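Local coordinates for protein DNA polymerase III, beta subunit (Thermotoga maritima, PDB 1VPK) that forms a ring-shaped head-to-tail homodimer around DNA and probably tethers DNA polymerases and other proteins to it, making replication processive, at residues E100-L103 with L108-S111; T19-D24 with T68-E73; F45-K50 with F54-T59; A29-A34 with V213-D218; A201-S206 with R232-S237. One frame throughout, in Å; residues are numbered along the deposited sequence.

Contact 1 of 5, residues E100-L103 with L108-S111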
# COMPACT_ATOMS: atom_id res chain seq x y z
N GLU A 100 9.33 -10.43 -29.84
CA GLU A 100 10.13 -11.42 -30.55
C GLU A 100 11.12 -12.07 -29.53
O GLU A 100 11.78 -11.36 -28.78
CB GLU A 100 10.87 -10.76 -31.73
CG GLU A 100 9.99 -10.64 -32.97
CD GLU A 100 10.69 -10.00 -34.19
OE1 GLU A 100 11.69 -9.23 -34.01
OE2 GLU A 100 10.20 -10.25 -35.34
N LEU A 101 11.16 -13.40 -29.51
CA LEU A 101 12.05 -14.16 -28.65
C LEU A 101 13.05 -14.94 -29.49
O LEU A 101 12.72 -15.49 -30.55
CB LEU A 101 11.32 -15.19 -27.82
CG LEU A 101 10.09 -14.83 -27.03
CD1 LEU A 101 9.59 -16.14 -26.44
CD2 LEU A 101 10.47 -13.84 -25.96
N SER A 102 14.29 -14.97 -29.02
CA SER A 102 15.30 -15.74 -29.73
C SER A 102 16.41 -16.03 -28.75
O SER A 102 16.36 -15.57 -27.62
CB SER A 102 15.83 -14.99 -30.96
OG SER A 102 16.39 -13.72 -30.64
N LEU A 103 17.39 -16.79 -29.19
CA LEU A 103 18.58 -17.09 -28.40
C LEU A 103 19.83 -16.46 -29.05
O LEU A 103 19.96 -16.41 -30.28
CB LEU A 103 18.73 -18.61 -28.22
CG LEU A 103 17.56 -19.26 -27.48
CD1 LEU A 103 17.55 -20.75 -27.71
CD2 LEU A 103 17.55 -19.02 -25.97
N LEU A 108 18.37 -15.73 -23.45
CA LEU A 108 17.12 -15.45 -24.12
C LEU A 108 17.09 -13.97 -24.46
O LEU A 108 17.27 -13.12 -23.57
CB LEU A 108 15.92 -15.79 -23.21
CG LEU A 108 14.51 -15.48 -23.74
CD1 LEU A 108 14.12 -16.40 -24.92
CD2 LEU A 108 13.42 -15.61 -22.61
N VAL A 109 16.85 -13.65 -25.73
CA VAL A 109 16.75 -12.29 -26.18
C VAL A 109 15.27 -12.01 -26.42
O VAL A 109 14.59 -12.73 -27.14
CB VAL A 109 17.54 -12.02 -27.46
CG1 VAL A 109 17.37 -10.55 -27.86
CG2 VAL A 109 18.99 -12.40 -27.31
N ILE A 110 14.77 -10.97 -25.75
CA ILE A 110 13.32 -10.61 -25.79
C ILE A 110 13.27 -9.18 -26.32
O ILE A 110 13.72 -8.25 -25.63
CB ILE A 110 12.66 -10.64 -24.40
CG1 ILE A 110 12.88 -11.99 -23.67
CG2 ILE A 110 11.18 -10.39 -24.49
CD1 ILE A 110 13.91 -11.94 -22.60
N SER A 111 12.69 -9.02 -27.52
CA SER A 111 12.68 -7.78 -28.27
C SER A 111 11.26 -7.33 -28.49
O SER A 111 10.41 -8.06 -29.09
CB SER A 111 13.32 -7.96 -29.63
OG SER A 111 14.59 -8.55 -29.47
O HOH W 1 14.48 -11.53 -30.15

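Contact 2 of 5, residues T19-D24 with T68-E73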
# COMPACT_ATOMS: atom_id res chain seq x y z
N THR A 19 2.41 -9.35 -27.39
CA THR A 19 2.89 -9.09 -26.04
C THR A 19 1.81 -9.43 -25.00
O THR A 19 2.09 -9.99 -23.95
CB THR A 19 3.29 -7.65 -25.93
OG1 THR A 19 4.35 -7.43 -26.86
CG2 THR A 19 3.75 -7.34 -24.54
N LEU A 20 0.58 -9.13 -25.33
CA LEU A 20 -0.56 -9.47 -24.49
C LEU A 20 -0.67 -10.98 -24.20
O LEU A 20 -0.91 -11.39 -23.03
CB LEU A 20 -1.83 -8.91 -25.16
CG LEU A 20 -3.08 -9.05 -24.31
CD1 LEU A 20 -2.96 -8.26 -22.98
CD2 LEU A 20 -4.26 -8.58 -25.13
N GLU A 21 -0.44 -11.81 -25.23
CA GLU A 21 -0.43 -13.28 -25.07
C GLU A 21 0.68 -13.77 -24.16
O GLU A 21 0.44 -14.59 -23.27
CB GLU A 21 -0.31 -13.97 -26.42
CG GLU A 21 -0.19 -15.48 -26.38
CD GLU A 21 -1.41 -16.24 -25.83
OE1 GLU A 21 -2.51 -15.66 -25.63
OE2 GLU A 21 -1.27 -17.47 -25.68
N LEU A 22 1.91 -13.30 -24.40
CA LEU A 22 3.03 -13.67 -23.59
C LEU A 22 2.80 -13.26 -22.16
O LEU A 22 3.11 -14.02 -21.24
CB LEU A 22 4.34 -13.02 -24.13
CG LEU A 22 5.63 -13.46 -23.46
CD1 LEU A 22 5.89 -14.97 -23.65
CD2 LEU A 22 6.83 -12.62 -24.00
N LYS A 23 2.38 -12.02 -21.95
CA LYS A 23 2.08 -11.50 -20.62
C LYS A 23 1.03 -12.34 -19.87
O LYS A 23 1.19 -12.70 -18.69
CB LYS A 23 1.56 -10.07 -20.76
CG LYS A 23 1.43 -9.32 -19.44
CD LYS A 23 1.20 -7.79 -19.70
CE LYS A 23 -0.13 -7.49 -20.40
NZ LYS A 23 -0.41 -6.00 -20.56
N ASP A 24 -0.08 -12.62 -20.55
CA ASP A 24 -1.18 -13.46 -20.02
C ASP A 24 -0.69 -14.86 -19.61
O ASP A 24 -0.99 -15.33 -18.51
CB ASP A 24 -2.30 -13.54 -21.07
CG ASP A 24 -3.00 -12.19 -21.29
OD1 ASP A 24 -2.51 -11.15 -20.77
OD2 ASP A 24 -4.04 -12.18 -21.99
N THR A 68 0.01 -23.44 -23.05
CA THR A 68 0.31 -23.39 -24.48
C THR A 68 0.21 -21.92 -24.94
O THR A 68 -0.80 -21.25 -24.69
CB THR A 68 -0.61 -24.34 -25.22
OG1 THR A 68 -0.37 -25.67 -24.72
CG2 THR A 68 -0.33 -24.35 -26.71
N VAL A 69 1.30 -21.42 -25.53
CA VAL A 69 1.37 -20.03 -25.98
C VAL A 69 0.94 -19.99 -27.45
O VAL A 69 1.46 -20.73 -28.31
CB VAL A 69 2.78 -19.45 -25.79
CG1 VAL A 69 2.78 -17.93 -26.05
CG2 VAL A 69 3.26 -19.70 -24.37
N ASN A 70 -0.05 -19.18 -27.73
CA ASN A 70 -0.51 -19.00 -29.11
C ASN A 70 0.29 -17.91 -29.79
O ASN A 70 0.02 -16.74 -29.61
CB ASN A 70 -1.97 -18.65 -29.10
CG ASN A 70 -2.79 -19.74 -28.52
OD1 ASN A 70 -2.66 -20.91 -28.95
ND2 ASN A 70 -3.64 -19.41 -27.51
N ALA A 71 1.32 -18.32 -30.52
CA ALA A 71 2.23 -17.41 -31.25
C ALA A 71 1.93 -17.37 -32.73
O ALA A 71 1.24 -18.23 -33.27
CB ALA A 71 3.67 -17.83 -31.03
N ALA A 72 2.46 -16.36 -33.39
CA ALA A 72 2.29 -16.15 -34.80
C ALA A 72 3.35 -16.91 -35.60
O ALA A 72 3.06 -17.39 -36.68
CB ALA A 72 2.42 -14.65 -35.10
N GLU A 73 4.57 -16.94 -35.08
CA GLU A 73 5.70 -17.63 -35.71
C GLU A 73 6.46 -18.38 -34.61
O GLU A 73 6.77 -17.83 -33.56
CB GLU A 73 6.64 -16.62 -36.42
CG GLU A 73 5.97 -15.96 -37.61
CD GLU A 73 6.65 -14.68 -38.10
OE1 GLU A 73 7.79 -14.38 -37.71
OE2 GLU A 73 5.99 -13.97 -38.92

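Contact 3 of 5, residues F45-K50 with F54-T59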
# COMPACT_ATOMS: atom_id res chain seq x y z
N PHE A 45 10.55 -20.28 -14.89
CA PHE A 45 9.65 -20.82 -15.91
C PHE A 45 10.42 -21.70 -16.85
O PHE A 45 11.49 -21.32 -17.36
CB PHE A 45 9.02 -19.71 -16.77
CG PHE A 45 8.16 -18.78 -16.01
CD1 PHE A 45 6.87 -19.14 -15.67
CD2 PHE A 45 8.62 -17.53 -15.67
CE1 PHE A 45 6.05 -18.28 -14.96
CE2 PHE A 45 7.81 -16.65 -14.94
CZ PHE A 45 6.53 -17.05 -14.56
N LEU A 46 9.86 -22.86 -17.15
CA LEU A 46 10.30 -23.62 -18.31
C LEU A 46 9.73 -23.01 -19.59
O LEU A 46 8.52 -22.87 -19.71
CB LEU A 46 9.84 -25.09 -18.21
CG LEU A 46 10.25 -25.99 -19.39
CD1 LEU A 46 11.67 -26.33 -19.33
CD2 LEU A 46 9.44 -27.24 -19.39
N PHE A 47 10.60 -22.66 -20.54
CA PHE A 47 10.20 -22.30 -21.91
C PHE A 47 10.61 -23.49 -22.76
O PHE A 47 11.78 -23.90 -22.76
CB PHE A 47 10.92 -21.05 -22.43
CG PHE A 47 10.35 -19.73 -21.95
CD1 PHE A 47 9.77 -19.59 -20.72
CD2 PHE A 47 10.46 -18.62 -22.75
CE1 PHE A 47 9.27 -18.40 -20.27
CE2 PHE A 47 9.94 -17.36 -22.31
CZ PHE A 47 9.35 -17.24 -21.10
N GLU A 48 9.65 -24.05 -23.49
CA GLU A 48 9.92 -25.15 -24.38
C GLU A 48 9.31 -24.90 -25.76
O GLU A 48 8.13 -24.63 -25.87
CB GLU A 48 9.34 -26.42 -23.80
CG GLU A 48 9.78 -27.62 -24.56
CD GLU A 48 9.45 -28.94 -23.88
OE1 GLU A 48 8.69 -28.95 -22.88
OE2 GLU A 48 9.98 -29.95 -24.41
N VAL A 49 10.15 -24.98 -26.78
CA VAL A 49 9.74 -24.88 -28.17
C VAL A 49 10.09 -26.21 -28.85
O VAL A 49 11.25 -26.62 -28.82
CB VAL A 49 10.41 -23.67 -28.86
CG1 VAL A 49 10.14 -23.65 -30.35
CG2 VAL A 49 9.93 -22.40 -28.21
N LYS A 50 9.07 -26.87 -29.41
CA LYS A 50 9.23 -28.17 -30.09
C LYS A 50 8.13 -28.32 -31.16
O LYS A 50 6.96 -28.15 -30.85
CB LYS A 50 9.11 -29.33 -29.08
CG LYS A 50 9.20 -30.75 -29.66
CD LYS A 50 10.60 -31.03 -30.26
N PHE A 54 4.97 -23.86 -28.54
CA PHE A 54 5.70 -23.10 -27.54
C PHE A 54 4.89 -23.24 -26.26
O PHE A 54 3.69 -22.88 -26.22
CB PHE A 54 5.86 -21.63 -28.01
CG PHE A 54 6.46 -20.69 -26.97
CD1 PHE A 54 7.38 -21.13 -25.96
CD2 PHE A 54 6.15 -19.35 -27.00
CE1 PHE A 54 7.88 -20.22 -25.01
CE2 PHE A 54 6.67 -18.46 -26.08
CZ PHE A 54 7.52 -18.91 -25.07
N TYR A 55 5.50 -23.86 -25.26
CA TYR A 55 4.91 -24.01 -23.91
C TYR A 55 5.75 -23.23 -22.87
O TYR A 55 7.01 -23.21 -22.91
CB TYR A 55 4.91 -25.47 -23.45
CG TYR A 55 4.29 -26.41 -24.42
CD1 TYR A 55 2.92 -26.51 -24.50
CD2 TYR A 55 5.06 -27.19 -25.26
CE1 TYR A 55 2.34 -27.36 -25.41
CE2 TYR A 55 4.48 -28.05 -26.16
CZ TYR A 55 3.12 -28.12 -26.23
OH TYR A 55 2.52 -28.97 -27.10
N ILE A 56 5.03 -22.61 -21.94
CA ILE A 56 5.61 -22.05 -20.72
C ILE A 56 5.05 -22.86 -19.53
O ILE A 56 3.81 -23.03 -19.41
CB ILE A 56 5.22 -20.60 -20.56
CG1 ILE A 56 5.92 -19.77 -21.67
CG2 ILE A 56 5.56 -20.09 -19.17
CD1 ILE A 56 5.36 -18.33 -21.81
N CYS A 57 5.96 -23.38 -18.68
CA CYS A 57 5.57 -24.18 -17.50
C CYS A 57 6.13 -23.62 -16.18
O CYS A 57 7.17 -22.93 -16.16
CB CYS A 57 6.02 -25.61 -17.64
SG CYS A 57 5.45 -26.43 -19.16
N ALA A 58 5.46 -23.95 -15.10
CA ALA A 58 5.99 -23.66 -13.76
C ALA A 58 5.49 -24.77 -12.84
O ALA A 58 4.38 -25.29 -13.02
CB ALA A 58 5.47 -22.38 -13.29
N THR A 59 6.32 -25.14 -11.87
CA THR A 59 5.89 -26.06 -10.84
C THR A 59 6.70 -25.84 -9.58
O THR A 59 7.87 -25.43 -9.63
CB THR A 59 6.05 -27.51 -11.30
OG1 THR A 59 5.42 -28.39 -10.35
CG2 THR A 59 7.54 -27.94 -11.43

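Contact 4 of 5, residues A29-A34 with V213-D218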
# COMPACT_ATOMS: atom_id res chain seq x y z
N ALA A 29 0.84 -18.77 -15.27
CA ALA A 29 1.76 -19.75 -14.70
C ALA A 29 2.47 -19.34 -13.42
O ALA A 29 2.94 -20.21 -12.68
CB ALA A 29 2.80 -20.15 -15.75
N SER A 30 2.52 -18.04 -13.14
CA SER A 30 3.41 -17.48 -12.16
C SER A 30 3.20 -17.96 -10.73
O SER A 30 4.15 -18.03 -10.00
CB SER A 30 3.41 -15.94 -12.17
OG SER A 30 2.14 -15.48 -11.84
N LYS A 31 1.96 -18.31 -10.35
CA LYS A 31 1.73 -18.65 -8.96
C LYS A 31 1.96 -20.15 -8.66
O LYS A 31 1.74 -20.63 -7.54
CB LYS A 31 0.36 -18.15 -8.49
CG LYS A 31 0.27 -16.62 -8.42
CD LYS A 31 -0.74 -16.19 -7.40
CE LYS A 31 -0.73 -14.67 -7.05
NZ LYS A 31 -1.66 -14.52 -5.81
N ALA A 32 2.43 -20.89 -9.64
CA ALA A 32 2.88 -22.27 -9.47
C ALA A 32 4.42 -22.32 -9.26
O ALA A 32 4.97 -23.38 -9.01
CB ALA A 32 2.48 -23.08 -10.64
N LEU A 33 5.10 -21.19 -9.35
CA LEU A 33 6.58 -21.19 -9.13
C LEU A 33 6.91 -21.53 -7.67
O LEU A 33 6.15 -21.16 -6.76
CB LEU A 33 7.16 -19.82 -9.45
CG LEU A 33 7.09 -19.30 -10.91
CD1 LEU A 33 7.40 -17.83 -10.97
CD2 LEU A 33 8.08 -20.03 -11.73
N ALA A 34 8.06 -22.22 -7.45
CA ALA A 34 8.61 -22.41 -6.11
C ALA A 34 9.33 -21.14 -5.62
O ALA A 34 9.67 -20.28 -6.40
CB ALA A 34 9.59 -23.56 -6.10
N VAL A 213 -5.23 -21.60 -8.56
CA VAL A 213 -6.59 -21.77 -9.13
C VAL A 213 -7.20 -20.39 -9.38
O VAL A 213 -7.67 -20.11 -10.51
CB VAL A 213 -7.48 -22.65 -8.21
CG1 VAL A 213 -8.94 -22.60 -8.63
CG2 VAL A 213 -7.01 -24.10 -8.29
N GLN A 214 -7.12 -19.53 -8.36
CA GLN A 214 -7.67 -18.20 -8.42
C GLN A 214 -6.98 -17.40 -9.55
O GLN A 214 -7.62 -16.62 -10.28
CB GLN A 214 -7.40 -17.46 -7.13
CG GLN A 214 -8.38 -17.62 -6.04
CD GLN A 214 -8.23 -16.48 -5.04
OE1 GLN A 214 -7.15 -16.30 -4.45
NE2 GLN A 214 -9.27 -15.68 -4.89
N ASN A 215 -5.67 -17.56 -9.65
CA ASN A 215 -4.88 -16.86 -10.66
C ASN A 215 -5.34 -17.24 -12.07
O ASN A 215 -5.50 -16.40 -12.96
CB ASN A 215 -3.40 -17.24 -10.47
CG ASN A 215 -2.49 -16.44 -11.34
OD1 ASN A 215 -2.58 -15.22 -11.38
ND2 ASN A 215 -1.58 -17.13 -12.02
N VAL A 216 -5.56 -18.54 -12.25
CA VAL A 216 -6.07 -19.07 -13.51
C VAL A 216 -7.44 -18.44 -13.88
O VAL A 216 -7.62 -17.85 -14.98
CB VAL A 216 -6.19 -20.63 -13.44
CG1 VAL A 216 -6.94 -21.18 -14.64
CG2 VAL A 216 -4.82 -21.23 -13.43
N LEU A 217 -8.35 -18.49 -12.92
CA LEU A 217 -9.72 -18.00 -13.10
C LEU A 217 -9.76 -16.51 -13.35
O LEU A 217 -10.54 -16.03 -14.19
CB LEU A 217 -10.57 -18.36 -11.88
CG LEU A 217 -10.72 -19.83 -11.54
CD1 LEU A 217 -11.41 -20.02 -10.21
CD2 LEU A 217 -11.47 -20.62 -12.62
N ASP A 218 -8.92 -15.75 -12.64
CA ASP A 218 -8.85 -14.31 -12.83
C ASP A 218 -8.23 -13.97 -14.16
O ASP A 218 -8.41 -12.85 -14.60
CB ASP A 218 -8.11 -13.58 -11.68
CG ASP A 218 -8.85 -13.68 -10.31
OD1 ASP A 218 -10.10 -13.87 -10.28
OD2 ASP A 218 -8.18 -13.56 -9.25

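Contact 5 of 5, residues A201-S206 with R232-S237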
# COMPACT_ATOMS: atom_id res chain seq x y z
N ALA A 201 -17.61 -36.92 -4.58
CA ALA A 201 -16.17 -36.86 -4.36
C ALA A 201 -15.83 -35.74 -3.42
O ALA A 201 -16.60 -34.78 -3.28
CB ALA A 201 -15.43 -36.65 -5.69
N SER A 202 -14.67 -35.85 -2.77
CA SER A 202 -14.12 -34.75 -1.97
C SER A 202 -12.60 -34.86 -1.89
O SER A 202 -12.04 -35.95 -2.04
CB SER A 202 -14.76 -34.73 -0.56
OG SER A 202 -14.27 -35.82 0.19
N PHE A 203 -11.94 -33.70 -1.70
CA PHE A 203 -10.49 -33.61 -1.64
C PHE A 203 -10.08 -32.25 -1.05
O PHE A 203 -10.82 -31.27 -1.12
CB PHE A 203 -9.89 -33.80 -3.03
CG PHE A 203 -10.52 -32.93 -4.11
CD1 PHE A 203 -10.06 -31.62 -4.33
CD2 PHE A 203 -11.54 -33.44 -4.93
CE1 PHE A 203 -10.63 -30.82 -5.31
CE2 PHE A 203 -12.10 -32.67 -5.93
CZ PHE A 203 -11.67 -31.36 -6.12
N LEU A 204 -8.87 -32.20 -0.50
CA LEU A 204 -8.29 -30.97 0.01
C LEU A 204 -7.19 -30.51 -0.95
O LEU A 204 -6.31 -31.28 -1.30
CB LEU A 204 -7.72 -31.23 1.39
CG LEU A 204 -7.05 -30.08 2.14
CD1 LEU A 204 -7.96 -28.95 2.44
CD2 LEU A 204 -6.41 -30.61 3.42
N LEU A 205 -7.27 -29.27 -1.41
CA LEU A 205 -6.16 -28.66 -2.13
C LEU A 205 -5.52 -27.61 -1.23
O LEU A 205 -6.23 -26.90 -0.47
CB LEU A 205 -6.65 -28.03 -3.44
CG LEU A 205 -7.27 -28.97 -4.50
CD1 LEU A 205 -7.74 -28.14 -5.67
CD2 LEU A 205 -6.32 -30.10 -4.96
N SER A 206 -4.20 -27.54 -1.29
CA SER A 206 -3.38 -26.64 -0.45
C SER A 206 -3.70 -25.19 -0.77
O SER A 206 -4.23 -24.88 -1.86
CB SER A 206 -1.87 -26.88 -0.65
OG SER A 206 -1.38 -26.27 -1.87
N ARG A 232 -5.74 -38.85 -6.66
CA ARG A 232 -4.45 -38.34 -6.20
C ARG A 232 -4.17 -36.94 -6.64
O ARG A 232 -3.51 -36.21 -5.92
CB ARG A 232 -3.29 -39.25 -6.67
CG ARG A 232 -3.36 -40.66 -6.11
CD ARG A 232 -3.63 -41.71 -7.21
N ARG A 233 -4.65 -36.58 -7.84
CA ARG A 233 -4.46 -35.28 -8.40
C ARG A 233 -5.73 -34.71 -9.00
O ARG A 233 -6.60 -35.46 -9.44
CB ARG A 233 -3.41 -35.39 -9.52
CG ARG A 233 -2.09 -35.89 -9.01
CD ARG A 233 -0.98 -35.29 -9.80
NE ARG A 233 -0.89 -35.90 -11.11
CZ ARG A 233 -0.01 -35.53 -12.04
NH1 ARG A 233 0.84 -34.51 -11.82
NH2 ARG A 233 0.00 -36.16 -13.21
N VAL A 234 -5.79 -33.39 -9.02
CA VAL A 234 -6.89 -32.64 -9.63
C VAL A 234 -6.26 -31.78 -10.75
O VAL A 234 -5.30 -31.02 -10.50
CB VAL A 234 -7.54 -31.74 -8.59
CG1 VAL A 234 -8.66 -30.84 -9.20
CG2 VAL A 234 -8.11 -32.57 -7.46
N SER A 235 -6.81 -31.91 -11.96
CA SER A 235 -6.50 -31.04 -13.07
C SER A 235 -7.61 -30.03 -13.17
O SER A 235 -8.79 -30.38 -13.08
CB SER A 235 -6.41 -31.82 -14.39
OG SER A 235 -5.21 -32.60 -14.47
N LEU A 236 -7.23 -28.78 -13.36
CA LEU A 236 -8.10 -27.69 -13.71
C LEU A 236 -7.61 -27.19 -15.07
O LEU A 236 -6.47 -26.72 -15.19
CB LEU A 236 -7.99 -26.59 -12.68
CG LEU A 236 -9.04 -25.50 -12.68
CD1 LEU A 236 -9.99 -25.71 -11.50
CD2 LEU A 236 -8.40 -24.15 -12.56
N SER A 237 -8.46 -27.32 -16.09
CA SER A 237 -8.06 -27.10 -17.48
C SER A 237 -8.92 -26.02 -18.12
O SER A 237 -10.17 -26.01 -17.95
CB SER A 237 -8.31 -28.39 -18.30
OG SER A 237 -7.46 -29.44 -17.88

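Contact 1 of 5, residues E100-L103 with L108-S111
Leu101 and Ile110 stand side by side on one face of an antiparallel strand pair, their side chains pointing the same way. The CD2 methyl of Leu101 does the touching: it lies 3.8 Å from Ile110 CG1 and equally near Ile110 CG2, lodged in the fork where the isoleucine branches. A chi1 of -50° sets CG of Leu101 opposite its carbonyl carbon, and from there CD2 reaches the neighbouring strand. Further along this face Leu108 sends CD1 back over the partner strand, 3.6 Å from Ser102 O, with Leu101 CB and Leu103 CD2 more loosely on its flanks.

The face that carries Glu100, Ser102, Val109 and Ser111 is more polar. Ser102 OG rests 3.8 Å from Val109 CB, and a water links the strands here: it is hydrogen-bonded to Ser102 OG at 2.9 Å and to Ser111 OG at 3.1 Å, and it donates to Val109 O at 3.2 Å. That carbonyl also accepts the backbone N-H of Ser102 and meets a CA-H of Leu101, so two hydrogen bonds and a weaker CA-H contact converge on it. Two hydrogen-bonded pairs, Glu100 with Ser111 and Ser102 with Val109, fix the register. The straightest of their bonds runs from Val109 N to Ser102 O, 2.7 Å with 173° at the hydrogen.

The two strands make the hairpin of 98-104 and 107-112. Strand 13-18 flanks it on one side, through a backbone bond between Leu101 and Val15, and strand 115-120 on the other, while Leu103 and Leu108 pack onto Phe80 of strand 78-83 in a second sheet.

Contact 2 of 5, residues T19-D24 with T68-E73
Glu21 OE2 is gripped by two groups: the backbone N of Asn70, which donates to it at 2.9 Å, and the ammonium of Lys25, one turn further along the same helix, which forms a salt bridge. The bond from Asn70 is almost straight, 172° at the hydrogen, yet it arrives from above the carboxylate, 40° out of its plane. The glutamate gets there by leaving the helix with CG trans to the main-chain nitrogen and then bending at chi2 (64°), which turns the carboxylate along the loop. On the way its CG passes Asn70 O at 3.5 Å and the Val69 CG1 methyl at 3.9 Å.

Asn70 crosses the glutamate at a slant, but its ND2 bonds weakly to Asp240 instead. Lys25 also donates to Thr68 O, and helix and loop are thereby joined twice over. Shortening Glu21 to an alanine would probably leave the Asn70 N-H without its acceptor and Lys25 without its countercharge.

The nearby ammonium probably concentrates negative charge on OE2 and would strengthen the bond from Asn70. One carboxylate oxygen thus couples the start of helix 19-29 to the irregular 69-72 link between strands 63-68 and 73-76, with Glu21 CG resting against the Val69 side chain.

Contact 3 of 5, residues F45-K50 with F54-T59
Phe54 can be traced outward along the partner strand, beginning with CB, which faces Val49 CG2. CD1 nestles 3.6 Å from that same Val49 CG2, and Glu48 O lies in the plane of the ring at its edge. Beyond it, CE1 and CZ turn to Phe47, with Phe54 CZ 3.8 Å from Phe47 CD2. The rings meet as an offset edge-to-face pair, the edge of Phe54 toward the face of Phe47, centroids 5.5 Å apart and planes at 61°. The chi1 of Phe54, 173°, turns CG away from its own backbone N and carries the ring across toward the neighbouring strand.

Phe47 also takes Ile56 CG1 over a face of its ring, in a CH-pi contact 4.2 Å from the ring centroid. Replacing Phe47 with an alanine would probably open a gap between these two partners, leaving the edge of Phe54 without its ring and Ile56 CG1 without its CH-pi surface. Further on, Phe45 CD1 touches Ile56 CG2 at 3.9 Å. On the reverse side Leu46 packs on Cys57, their CB atoms 3.9 Å apart, and Tyr55 forms a cation-pi contact with Lys66.

Paired backbone bonds at Leu46 with Cys57 and at Glu48 with Tyr55 hold the strands together. Phe45, Phe47 and Ile56 all lean on Ile26 of helix 19-29, the helix-on-sheet core characteristic of DNA-encircling processivity rings, here built on a beta hairpin of the N-terminal domain.

Contact 4 of 5, residues A29-A34 with V213-D218
Lys31 lays its aliphatic chain obliquely across the side chain of Asn215, with Lys31 CG 4.0 Å from Asn215 CG and Lys31 CD 4.2 Å from Asn215 CB. It is the methylenes CG and CD, not the ammonium, that make the meeting, the chain running on extended past the amide. Ser30 OG stands 4.1 Å from Asn215 ND2, a distance of mere proximity, and no hydrogen bond links the two segments directly.

What fixes the amide lies one shell out. Asn215 CG is anti to its backbone N (chi1 -173°), which carries the amide toward the end of helix 19-29, where ND2 donates to Thr27 O. The same nitrogen also donates to Glu212 OE1, one turn back on its own helix, so two acceptors set its rotation. Thr27 O is shared with Ser30 OG, and Glu212 OE1 takes a weak bond from Lys31 N as well. The polar seam is thus second-shell, knitted through Thr27 and Glu212 around a van der Waals touch of methylene on amide.

Further out, Lys208 reaches Leu33 O from the same helix, while Ala29 and Ala32 pack on Val65 of strand 63-68. Helix 207-218 belongs to the central domain and the 29-34 turn to the N-terminal one, so the contact forms part of the junction between consecutive domains, where helices follow one another along the inner side of the ring in this family.

Contact 5 of 5, residues A201-S206 with R232-S237
Two antiparallel sheets face each other inside the central domain, and this contact bridges them: strand 201-206 borders one sheet and strand 233-237 lies within the other. The two strands share no backbone bonds; Leu205 and Val234, whose CA atoms come nearest, are still 8.5 Å apart there, and side chains span the gap. Val234 supplies the key methyl. Its CG2 sits over the face of the Phe203 ring as a CH-pi contact, 3.8 Å from the centroid and only 14° off the ring normal, displaced toward CE1, which it meets at 3.7 Å. The two side chains come from opposite directions. Phe203 holds CG in the crowded position between its backbone N and carbonyl carbon, chi1 50°, which presents the ring to the methyl.

Apolar packing of this kind between two sheets forms part of the core of the domain fold repeated in this ring family. Leu205 joins from two residues along, its side chain slanting across that of Val234, with CD2 touching the same CG2 at 3.9 Å. Around them Phe203 stacks with Trp171 of the adjacent strand and also meets the ring of Tyr229, which Val234 touches too, while Leu205 leans on Met245. Just beyond, Ser206 is the N-cap of helix 207-218, its OG bonded to Ser209 N and to Glu62 OE1.

How the contacts relate
Contacts 1, 2 and 3 lie within the N-terminal domain, with centres 12 to 14 Å apart. Contact 3 is nested in the chain loop closed by contact 2, and contact 1 follows both. Contacts 1 and 3 belong to different sheets that pack together where Leu101 CD1 meets Phe54 CZ at 3.7 Å. Contact 4 spans the N-terminal and central domains, enclosing contacts 1 and 3 along the chain; its 29-34 turn packs on Phe45 and Ala58 of contact 3. On the central side it touches contact 5, about 15 Å away between centres, through Val216 and Leu236. The eight-stranded sheet that holds contact 3 and strand 233-237 of contact 5 also crosses the domain boundary, making the two domains one continuous arc of the ring.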